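Local coordinates for protein ATP-dependent DNA helicase (Mycobacterium smegmatis, PDB 5V9X) that unwinds RNA:DNA hybrids in the 3'-to-5' direction, powered by ATP hydrolysis, while tracking along a single DNA strand, at residues V770-A784 with I823-Y836. Sequence-based numbering, arbitrary orientation.
Sequences VGGSALFASRFRECA and IVLEAVRECLQDVY
A pair of helices packed at 123° in the DEAD/H-associated region of this Lhr helicase joins residues 770-784 to 823-836, and small side chains let the axes come within 8.7 Å. The backbones come nearest at Ala827 and Phe780, CA to CA 5.1 Å, where the lone methyl of Ala827 leaves room for the other chain. Two phenylalanines one helical turn apart both touch this methyl. With CG anti to the backbone N, Phe776 packs its CE1 against two partners, 3.5 Å from Ala827 CB and 3.4 Å from Val828 CG2, while Phe780 offers a ring face to Ile823, whose CG2 sits 4.0 Å from the ring centroid in a CH-pi contact. Leu812 of helix 801-815 touches the side chains of both phenylalanines. Cys783, compact and weakly polar, is a knob in the hole formed by Ile823, Glu826, Ala827 and Glu830.

Toward the start of helix 774-784, Leu775 packs its CG 3.8 Å from Cys831 SG, and its branched end lets CD2 reach Val835 CG1 and Tyr836 CE1 at once. Val770 adds CG2 against Cys831 CB. Ser773, at the N-cap of this helix, bonds through OG to Val770 O (2.8 Å), which also accepts from Ser773 N.

Charge enters on one flank. Lys200 forms a salt bridge with Glu830 OE1, and Glu782 is a long, charge-only partner of Arg779. Arg779, bent at chi2, crosses the extended Glu830 at about a right angle, their guanidinium and carboxylate planes 59° apart. Glu830 OE2 lies at the guanidinium edge, near its plane, 2.8 Å from Arg779 NH1 in a salt bridge whose hydrogen bond is weak, with an N-H...O angle of 129°.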
ATOM      1  N   VAL A 770     -19.128  15.265   5.703  1.00 65.93           N
ATOM      2  CA  VAL A 770     -18.324  14.083   6.000  1.00 58.43           C
ATOM      3  C   VAL A 770     -18.739  13.456   7.325  1.00 53.67           C
ATOM      4  O   VAL A 770     -18.641  12.235   7.495  1.00 52.55           O
ATOM      5  CB  VAL A 770     -16.822  14.440   5.978  1.00 56.64           C
ATOM      6  CG1 VAL A 770     -16.451  15.341   7.149  1.00 55.29           C
ATOM      7  CG2 VAL A 770     -15.971  13.176   5.971  1.00 56.40           C
ATOM      8  N   GLY A 771     -19.236  14.261   8.267  1.00 53.21           N
ATOM      9  CA  GLY A 771     -19.583  13.736   9.578  1.00 51.27           C
ATOM     10  C   GLY A 771     -20.683  12.693   9.547  1.00 52.10           C
ATOM     11  O   GLY A 771     -20.702  11.782  10.379  1.00 56.31           O
ATOM     12  N   GLY A 772     -21.607  12.804   8.597  1.00 47.16           N
ATOM     13  CA  GLY A 772     -22.688  11.854   8.456  1.00 48.25           C
ATOM     14  C   GLY A 772     -22.470  10.765   7.432  1.00 54.77           C
ATOM     15  O   GLY A 772     -23.348   9.914   7.259  1.00 57.19           O
ATOM     16  N   SER A 773     -21.327  10.756   6.750  1.00 52.38           N
ATOM     17  CA  SER A 773     -21.083   9.794   5.688  1.00 53.34           C
ATOM     18  C   SER A 773     -20.650   8.448   6.262  1.00 59.23           C
ATOM     19  O   SER A 773     -20.122   8.352   7.375  1.00 60.61           O
ATOM     20  CB  SER A 773     -20.015  10.316   4.726  1.00 49.04           C
ATOM     21  OG  SER A 773     -18.748  10.366   5.356  1.00 45.89           O
ATOM     22  N   ALA A 774     -20.877   7.395   5.471  1.00 59.60           N
ATOM     23  CA  ALA A 774     -20.511   6.051   5.902  1.00 53.51           C
ATOM     24  C   ALA A 774     -19.004   5.899   6.064  1.00 53.26           C
ATOM     25  O   ALA A 774     -18.548   5.121   6.910  1.00 51.34           O
ATOM     26  CB  ALA A 774     -21.044   5.020   4.906  1.00 50.00           C
ATOM     27  N   LEU A 775     -18.219   6.627   5.265  1.00 55.40           N
ATOM     28  CA  LEU A 775     -16.767   6.557   5.394  1.00 52.95           C
ATOM     29  C   LEU A 775     -16.314   7.011   6.774  1.00 58.14           C
ATOM     30  O   LEU A 775     -15.445   6.382   7.391  1.00 58.80           O
ATOM     31  CB  LEU A 775     -16.101   7.407   4.311  1.00 47.14           C
ATOM     32  CG  LEU A 775     -14.589   7.575   4.455  1.00 45.86           C
ATOM     33  CD1 LEU A 775     -13.870   6.260   4.174  1.00 44.88           C
ATOM     34  CD2 LEU A 775     -14.074   8.684   3.552  1.00 45.08           C
ATOM     35  N   PHE A 776     -16.899   8.099   7.279  1.00 57.59           N
ATOM     36  CA  PHE A 776     -16.512   8.605   8.591  1.00 53.37           C
ATOM     37  C   PHE A 776     -16.827   7.599   9.688  1.00 56.90           C
ATOM     38  O   PHE A 776     -16.044   7.434  10.630  1.00 63.61           O
ATOM     39  CB  PHE A 776     -17.214   9.931   8.870  1.00 52.61           C
ATOM     40  CG  PHE A 776     -16.984  10.455  10.257  1.00 55.70           C
ATOM     41  CD1 PHE A 776     -15.857  11.201  10.549  1.00 56.64           C
ATOM     42  CD2 PHE A 776     -17.896  10.200  11.272  1.00 53.90           C
ATOM     43  CE1 PHE A 776     -15.643  11.681  11.824  1.00 57.79           C
ATOM     44  CE2 PHE A 776     -17.683  10.677  12.548  1.00 51.62           C
ATOM     45  CZ  PHE A 776     -16.557  11.418  12.824  1.00 54.89           C
ATOM     46  N   ALA A 777     -17.977   6.926   9.593  1.00 56.58           N
ATOM     47  CA  ALA A 777     -18.322   5.916  10.587  1.00 53.72           C
ATOM     48  C   ALA A 777     -17.279   4.807  10.631  1.00 53.00           C
ATOM     49  O   ALA A 777     -16.879   4.363  11.713  1.00 54.33           O
ATOM     50  CB  ALA A 777     -19.708   5.340  10.293  1.00 48.99           C
ATOM     51  N   SER A 778     -16.812   4.360   9.463  1.00 51.63           N
ATOM     52  CA  SER A 778     -15.803   3.305   9.420  1.00 53.74           C
ATOM     53  C   SER A 778     -14.468   3.799   9.963  1.00 55.81           C
ATOM     54  O   SER A 778     -13.833   3.127  10.784  1.00 55.56           O
ATOM     55  CB  SER A 778     -15.641   2.787   7.990  1.00 51.91           C
ATOM     56  OG  SER A 778     -16.809   2.117   7.553  1.00 56.44           O
ATOM     57  N   ARG A 779     -14.023   4.974   9.514  1.00 54.20           N
ATOM     58  CA  ARG A 779     -12.727   5.474   9.948  1.00 49.16           C
ATOM     59  C   ARG A 779     -12.744   5.944  11.397  1.00 52.62           C
ATOM     60  O   ARG A 779     -11.682   5.997  12.027  1.00 55.46           O
ATOM     61  CB  ARG A 779     -12.260   6.594   9.018  1.00 43.88           C
ATOM     62  CG  ARG A 779     -12.090   6.151   7.566  1.00 43.05           C
ATOM     63  CD  ARG A 779     -11.131   4.970   7.449  1.00 43.74           C
ATOM     64  NE  ARG A 779     -11.126   4.386   6.111  1.00 46.53           N
ATOM     65  CZ  ARG A 779     -10.191   4.616   5.193  1.00 47.88           C
ATOM     66  NH1 ARG A 779      -9.173   5.422   5.468  1.00 43.54           N
ATOM     67  NH2 ARG A 779     -10.271   4.038   4.000  1.00 48.86           N
ATOM     68  N   PHE A 780     -13.915   6.276  11.946  1.00 50.88           N
ATOM     69  CA  PHE A 780     -13.994   6.529  13.383  1.00 47.48           C
ATOM     70  C   PHE A 780     -13.808   5.239  14.172  1.00 48.94           C
ATOM     71  O   PHE A 780     -13.205   5.247  15.251  1.00 53.23           O
ATOM     72  CB  PHE A 780     -15.328   7.186  13.740  1.00 46.62           C
ATOM     73  CG  PHE A 780     -15.487   7.480  15.210  1.00 49.12           C
ATOM     74  CD1 PHE A 780     -15.082   8.697  15.733  1.00 53.17           C
ATOM     75  CD2 PHE A 780     -16.045   6.541  16.067  1.00 54.71           C
ATOM     76  CE1 PHE A 780     -15.229   8.973  17.084  1.00 61.70           C
ATOM     77  CE2 PHE A 780     -16.190   6.808  17.419  1.00 59.57           C
ATOM     78  CZ  PHE A 780     -15.783   8.026  17.927  1.00 63.16           C
ATOM     79  N   ARG A 781     -14.328   4.123  13.655  1.00 43.32           N
ATOM     80  CA  ARG A 781     -14.142   2.838  14.322  1.00 51.33           C
ATOM     81  C   ARG A 781     -12.679   2.413  14.291  1.00 50.56           C
ATOM     82  O   ARG A 781     -12.106   2.050  15.326  1.00 48.90           O
ATOM     83  CB  ARG A 781     -15.022   1.772  13.668  1.00 53.74           C
ATOM     84  CG  ARG A 781     -14.699   0.358  14.123  1.00 52.91           C
ATOM     85  CD  ARG A 781     -15.429  -0.685  13.296  1.00 55.59           C
ATOM     86  NE  ARG A 781     -15.175  -0.543  11.864  1.00 58.39           N
ATOM     87  CZ  ARG A 781     -14.065  -0.950  11.255  1.00 60.31           C
ATOM     88  NH1 ARG A 781     -13.091  -1.518  11.952  1.00 64.17           N
ATOM     89  NH2 ARG A 781     -13.927  -0.783   9.947  1.00 53.76           N
ATOM     90  N   GLU A 782     -12.060   2.443  13.106  1.00 49.99           N
ATOM     91  CA  GLU A 782     -10.655   2.059  12.993  1.00 51.75           C
ATOM     92  C   GLU A 782      -9.767   2.957  13.849  1.00 53.62           C
ATOM     93  O   GLU A 782      -8.786   2.490  14.440  1.00 53.99           O
ATOM     94  CB  GLU A 782     -10.213   2.102  11.528  1.00 51.75           C
ATOM     95  CG  GLU A 782     -10.969   1.154  10.600  1.00 52.02           C
ATOM     96  CD  GLU A 782     -10.577   1.330   9.140  1.00 56.08           C
ATOM     97  OE1 GLU A 782      -9.745   2.217   8.848  1.00 56.76           O
ATOM     98  OE2 GLU A 782     -11.102   0.585   8.282  1.00 55.00           O
ATOM     99  N   CYS A 783     -10.097   4.249  13.930  1.00 51.18           N
ATOM    100  CA  CYS A 783      -9.310   5.163  14.754  1.00 52.20           C
ATOM    101  C   CYS A 783      -9.482   4.858  16.237  1.00 55.13           C
ATOM    102  O   CYS A 783      -8.500   4.797  16.986  1.00 60.29           O
ATOM    103  CB  CYS A 783      -9.696   6.612  14.455  1.00 51.12           C
ATOM    104  SG  CYS A 783      -8.966   7.287  12.943  1.00 55.50           S
ATOM    105  N   ALA A 784     -10.728   4.664  16.683  1.00 51.93           N
ATOM    106  CA  ALA A 784     -10.975   4.385  18.094  1.00 53.46           C
ATOM    107  C   ALA A 784     -10.263   3.115  18.541  1.00 56.22           C
ATOM    108  O   ALA A 784      -9.670   3.074  19.625  1.00 54.60           O
ATOM    109  CB  ALA A 784     -12.478   4.278  18.356  1.00 51.50           C
ATOM    110  N   ILE A 823     -10.687  11.637  18.860  1.00 64.31           N
ATOM    111  CA  ILE A 823     -10.963  10.596  17.875  1.00 62.56           C
ATOM    112  C   ILE A 823     -11.814  11.150  16.739  1.00 61.94           C
ATOM    113  O   ILE A 823     -11.592  10.827  15.565  1.00 59.27           O
ATOM    114  CB  ILE A 823     -11.624   9.377  18.543  1.00 63.46           C
ATOM    115  CG1 ILE A 823     -10.749   8.870  19.686  1.00 65.69           C
ATOM    116  CG2 ILE A 823     -11.833   8.264  17.528  1.00 52.97           C
ATOM    117  CD1 ILE A 823      -9.356   8.480  19.249  1.00 60.66           C
ATOM    118  N   VAL A 824     -12.792  12.000  17.063  1.00 62.54           N
ATOM    119  CA  VAL A 824     -13.569  12.667  16.021  1.00 63.74           C
ATOM    120  C   VAL A 824     -12.661  13.535  15.160  1.00 67.91           C
ATOM    121  O   VAL A 824     -12.746  13.520  13.926  1.00 69.49           O
ATOM    122  CB  VAL A 824     -14.712  13.489  16.643  1.00 62.01           C
ATOM    123  CG1 VAL A 824     -15.438  14.283  15.567  1.00 58.80           C
ATOM    124  CG2 VAL A 824     -15.679  12.580  17.379  1.00 64.95           C
ATOM    125  N   LEU A 825     -11.774  14.302  15.799  1.00 66.59           N
ATOM    126  CA  LEU A 825     -10.842  15.149  15.058  1.00 62.38           C
ATOM    127  C   LEU A 825      -9.991  14.322  14.101  1.00 67.23           C
ATOM    128  O   LEU A 825      -9.810  14.691  12.934  1.00 69.57           O
ATOM    129  CB  LEU A 825      -9.948  15.922  16.028  1.00 56.39           C
ATOM    130  CG  LEU A 825     -10.596  16.892  17.016  1.00 57.44           C
ATOM    131  CD1 LEU A 825      -9.540  17.493  17.931  1.00 55.96           C
ATOM    132  CD2 LEU A 825     -11.355  17.987  16.286  1.00 57.35           C
ATOM    133  N   GLU A 826      -9.463  13.193  14.578  1.00 66.58           N
ATOM    134  CA  GLU A 826      -8.566  12.392  13.751  1.00 59.69           C
ATOM    135  C   GLU A 826      -9.323  11.671  12.643  1.00 55.58           C
ATOM    136  O   GLU A 826      -8.818  11.548  11.521  1.00 55.96           O
ATOM    137  CB  GLU A 826      -7.797  11.397  14.621  1.00 54.63           C
ATOM    138  CG  GLU A 826      -6.916  10.434  13.840  1.00 54.00           C
ATOM    139  CD  GLU A 826      -5.951  11.137  12.896  1.00 58.87           C
ATOM    140  OE1 GLU A 826      -5.515  12.269  13.201  1.00 60.45           O
ATOM    141  OE2 GLU A 826      -5.625  10.551  11.842  1.00 61.52           O
ATOM    142  N   ALA A 827     -10.532  11.186  12.935  1.00 54.40           N
ATOM    143  CA  ALA A 827     -11.350  10.569  11.896  1.00 51.83           C
ATOM    144  C   ALA A 827     -11.636  11.556  10.770  1.00 55.38           C
ATOM    145  O   ALA A 827     -11.523  11.215   9.587  1.00 55.99           O
ATOM    146  CB  ALA A 827     -12.651  10.038  12.498  1.00 51.72           C
ATOM    147  N   VAL A 828     -12.001  12.792  11.124  1.00 53.40           N
ATOM    148  CA  VAL A 828     -12.200  13.825  10.111  1.00 47.69           C
ATOM    149  C   VAL A 828     -10.882  14.150   9.418  1.00 47.44           C
ATOM    150  O   VAL A 828     -10.847  14.411   8.209  1.00 50.99           O
ATOM    151  CB  VAL A 828     -12.835  15.079  10.741  1.00 46.42           C
ATOM    152  CG1 VAL A 828     -13.056  16.146   9.692  1.00 44.69           C
ATOM    153  CG2 VAL A 828     -14.155  14.736  11.404  1.00 45.06           C
ATOM    154  N   ARG A 829      -9.779  14.133  10.169  1.00 45.57           N
ATOM    155  CA  ARG A 829      -8.473  14.414   9.582  1.00 46.42           C
ATOM    156  C   ARG A 829      -8.103  13.367   8.536  1.00 54.84           C
ATOM    157  O   ARG A 829      -7.606  13.709   7.456  1.00 60.78           O
ATOM    158  CB  ARG A 829      -7.418  14.482  10.691  1.00 45.69           C
ATOM    159  CG  ARG A 829      -6.181  15.312  10.378  1.00 46.36           C
ATOM    160  CD  ARG A 829      -5.179  14.545   9.538  1.00 54.12           C
ATOM    161  NE  ARG A 829      -4.958  13.188  10.027  1.00 56.91           N
ATOM    162  CZ  ARG A 829      -4.384  12.227   9.311  1.00 61.02           C
ATOM    163  NH1 ARG A 829      -3.978  12.477   8.073  1.00 54.56           N
ATOM    164  NH2 ARG A 829      -4.221  11.015   9.826  1.00 69.38           N
ATOM    165  N   GLU A 830      -8.345  12.086   8.830  1.00 58.52           N
ATOM    166  CA  GLU A 830      -7.982  11.038   7.880  1.00 60.99           C
ATOM    167  C   GLU A 830      -8.855  11.090   6.632  1.00 61.21           C
ATOM    168  O   GLU A 830      -8.348  10.968   5.511  1.00 64.93           O
ATOM    169  CB  GLU A 830      -8.081   9.661   8.537  1.00 62.13           C
ATOM    170  CG  GLU A 830      -7.738   8.523   7.580  1.00 66.32           C
ATOM    171  CD  GLU A 830      -7.812   7.148   8.218  1.00 63.05           C
ATOM    172  OE1 GLU A 830      -8.244   7.048   9.384  1.00 62.14           O
ATOM    173  OE2 GLU A 830      -7.434   6.165   7.545  1.00 62.98           O
ATOM    174  N   CYS A 831     -10.167  11.270   6.804  1.00 57.33           N
ATOM    175  CA  CYS A 831     -11.070  11.291   5.656  1.00 56.67           C
ATOM    176  C   CYS A 831     -10.715  12.418   4.693  1.00 58.63           C
ATOM    177  O   CYS A 831     -10.583  12.198   3.484  1.00 57.04           O
ATOM    178  CB  CYS A 831     -12.519  11.430   6.128  1.00 53.25           C
ATOM    179  SG  CYS A 831     -13.168  10.005   7.031  1.00 55.88           S
ATOM    180  N   LEU A 832     -10.545  13.633   5.217  1.00 56.20           N
ATOM    181  CA  LEU A 832     -10.365  14.797   4.356  1.00 54.10           C
ATOM    182  C   LEU A 832      -8.965  14.855   3.752  1.00 58.67           C
ATOM    183  O   LEU A 832      -8.804  15.274   2.600  1.00 59.44           O
ATOM    184  CB  LEU A 832     -10.655  16.075   5.141  1.00 56.37           C
ATOM    185  CG  LEU A 832     -12.039  16.221   5.780  1.00 53.05           C
ATOM    186  CD1 LEU A 832     -12.133  17.536   6.531  1.00 49.51           C
ATOM    187  CD2 LEU A 832     -13.139  16.125   4.738  1.00 52.09           C
ATOM    188  N   GLN A 833      -7.942  14.447   4.504  1.00 62.93           N
ATOM    189  CA  GLN A 833      -6.558  14.567   4.056  1.00 59.75           C
ATOM    190  C   GLN A 833      -6.004  13.291   3.439  1.00 53.51           C
ATOM    191  O   GLN A 833      -5.303  13.355   2.425  1.00 54.48           O
ATOM    192  CB  GLN A 833      -5.657  14.986   5.220  1.00 60.77           C
ATOM    193  CG  GLN A 833      -5.998  16.327   5.838  1.00 58.32           C
ATOM    194  CD  GLN A 833      -5.017  16.715   6.924  1.00 60.23           C
ATOM    195  OE1 GLN A 833      -3.995  16.053   7.118  1.00 59.08           O
ATOM    196  NE2 GLN A 833      -5.321  17.789   7.643  1.00 63.76           N
ATOM    197  N   ASP A 834      -6.292  12.131   4.029  1.00 48.98           N
ATOM    198  CA  ASP A 834      -5.706  10.869   3.589  1.00 46.26           C
ATOM    199  C   ASP A 834      -6.563  10.124   2.576  1.00 49.74           C
ATOM    200  O   ASP A 834      -6.018   9.484   1.674  1.00 55.88           O
ATOM    201  CB  ASP A 834      -5.441   9.959   4.793  1.00 46.67           C
ATOM    202  CG  ASP A 834      -4.299  10.453   5.659  1.00 52.60           C
ATOM    203  OD1 ASP A 834      -3.804  11.574   5.414  1.00 51.97           O
ATOM    204  OD2 ASP A 834      -3.890   9.715   6.582  1.00 57.76           O
ATOM    205  N   VAL A 835      -7.888  10.187   2.702  1.00 51.83           N
ATOM    206  CA  VAL A 835      -8.785   9.470   1.800  1.00 49.81           C
ATOM    207  C   VAL A 835      -9.181  10.381   0.647  1.00 53.86           C
ATOM    208  O   VAL A 835      -8.977  10.042  -0.525  1.00 55.01           O
ATOM    209  CB  VAL A 835     -10.029   8.957   2.547  1.00 46.97           C
ATOM    210  CG1 VAL A 835     -10.894   8.114   1.620  1.00 48.09           C
ATOM    211  CG2 VAL A 835      -9.615   8.163   3.772  1.00 43.95           C
ATOM    212  N   TYR A 836      -9.757  11.537   0.969  1.00 56.16           N
ATOM    213  CA  TYR A 836     -10.139  12.499  -0.051  1.00 55.52           C
ATOM    214  C   TYR A 836      -8.914  13.257  -0.558  1.00 59.33           C
ATOM    215  O   TYR A 836      -7.828  13.217   0.030  1.00 57.95           O
ATOM    216  CB  TYR A 836     -11.168  13.494   0.491  1.00 49.56           C
ATOM    217  CG  TYR A 836     -12.485  12.895   0.941  1.00 46.73           C
ATOM    218  CD1 TYR A 836     -12.919  11.662   0.466  1.00 42.72           C
ATOM    219  CD2 TYR A 836     -13.300  13.571   1.842  1.00 44.89           C
ATOM    220  CE1 TYR A 836     -14.124  11.122   0.878  1.00 39.97           C
ATOM    221  CE2 TYR A 836     -14.505  13.037   2.260  1.00 43.05           C
ATOM    222  CZ  TYR A 836     -14.913  11.814   1.776  1.00 43.86           C
ATOM    223  OH  TYR A 836     -16.113  11.284   2.195  1.00 48.34           O
TER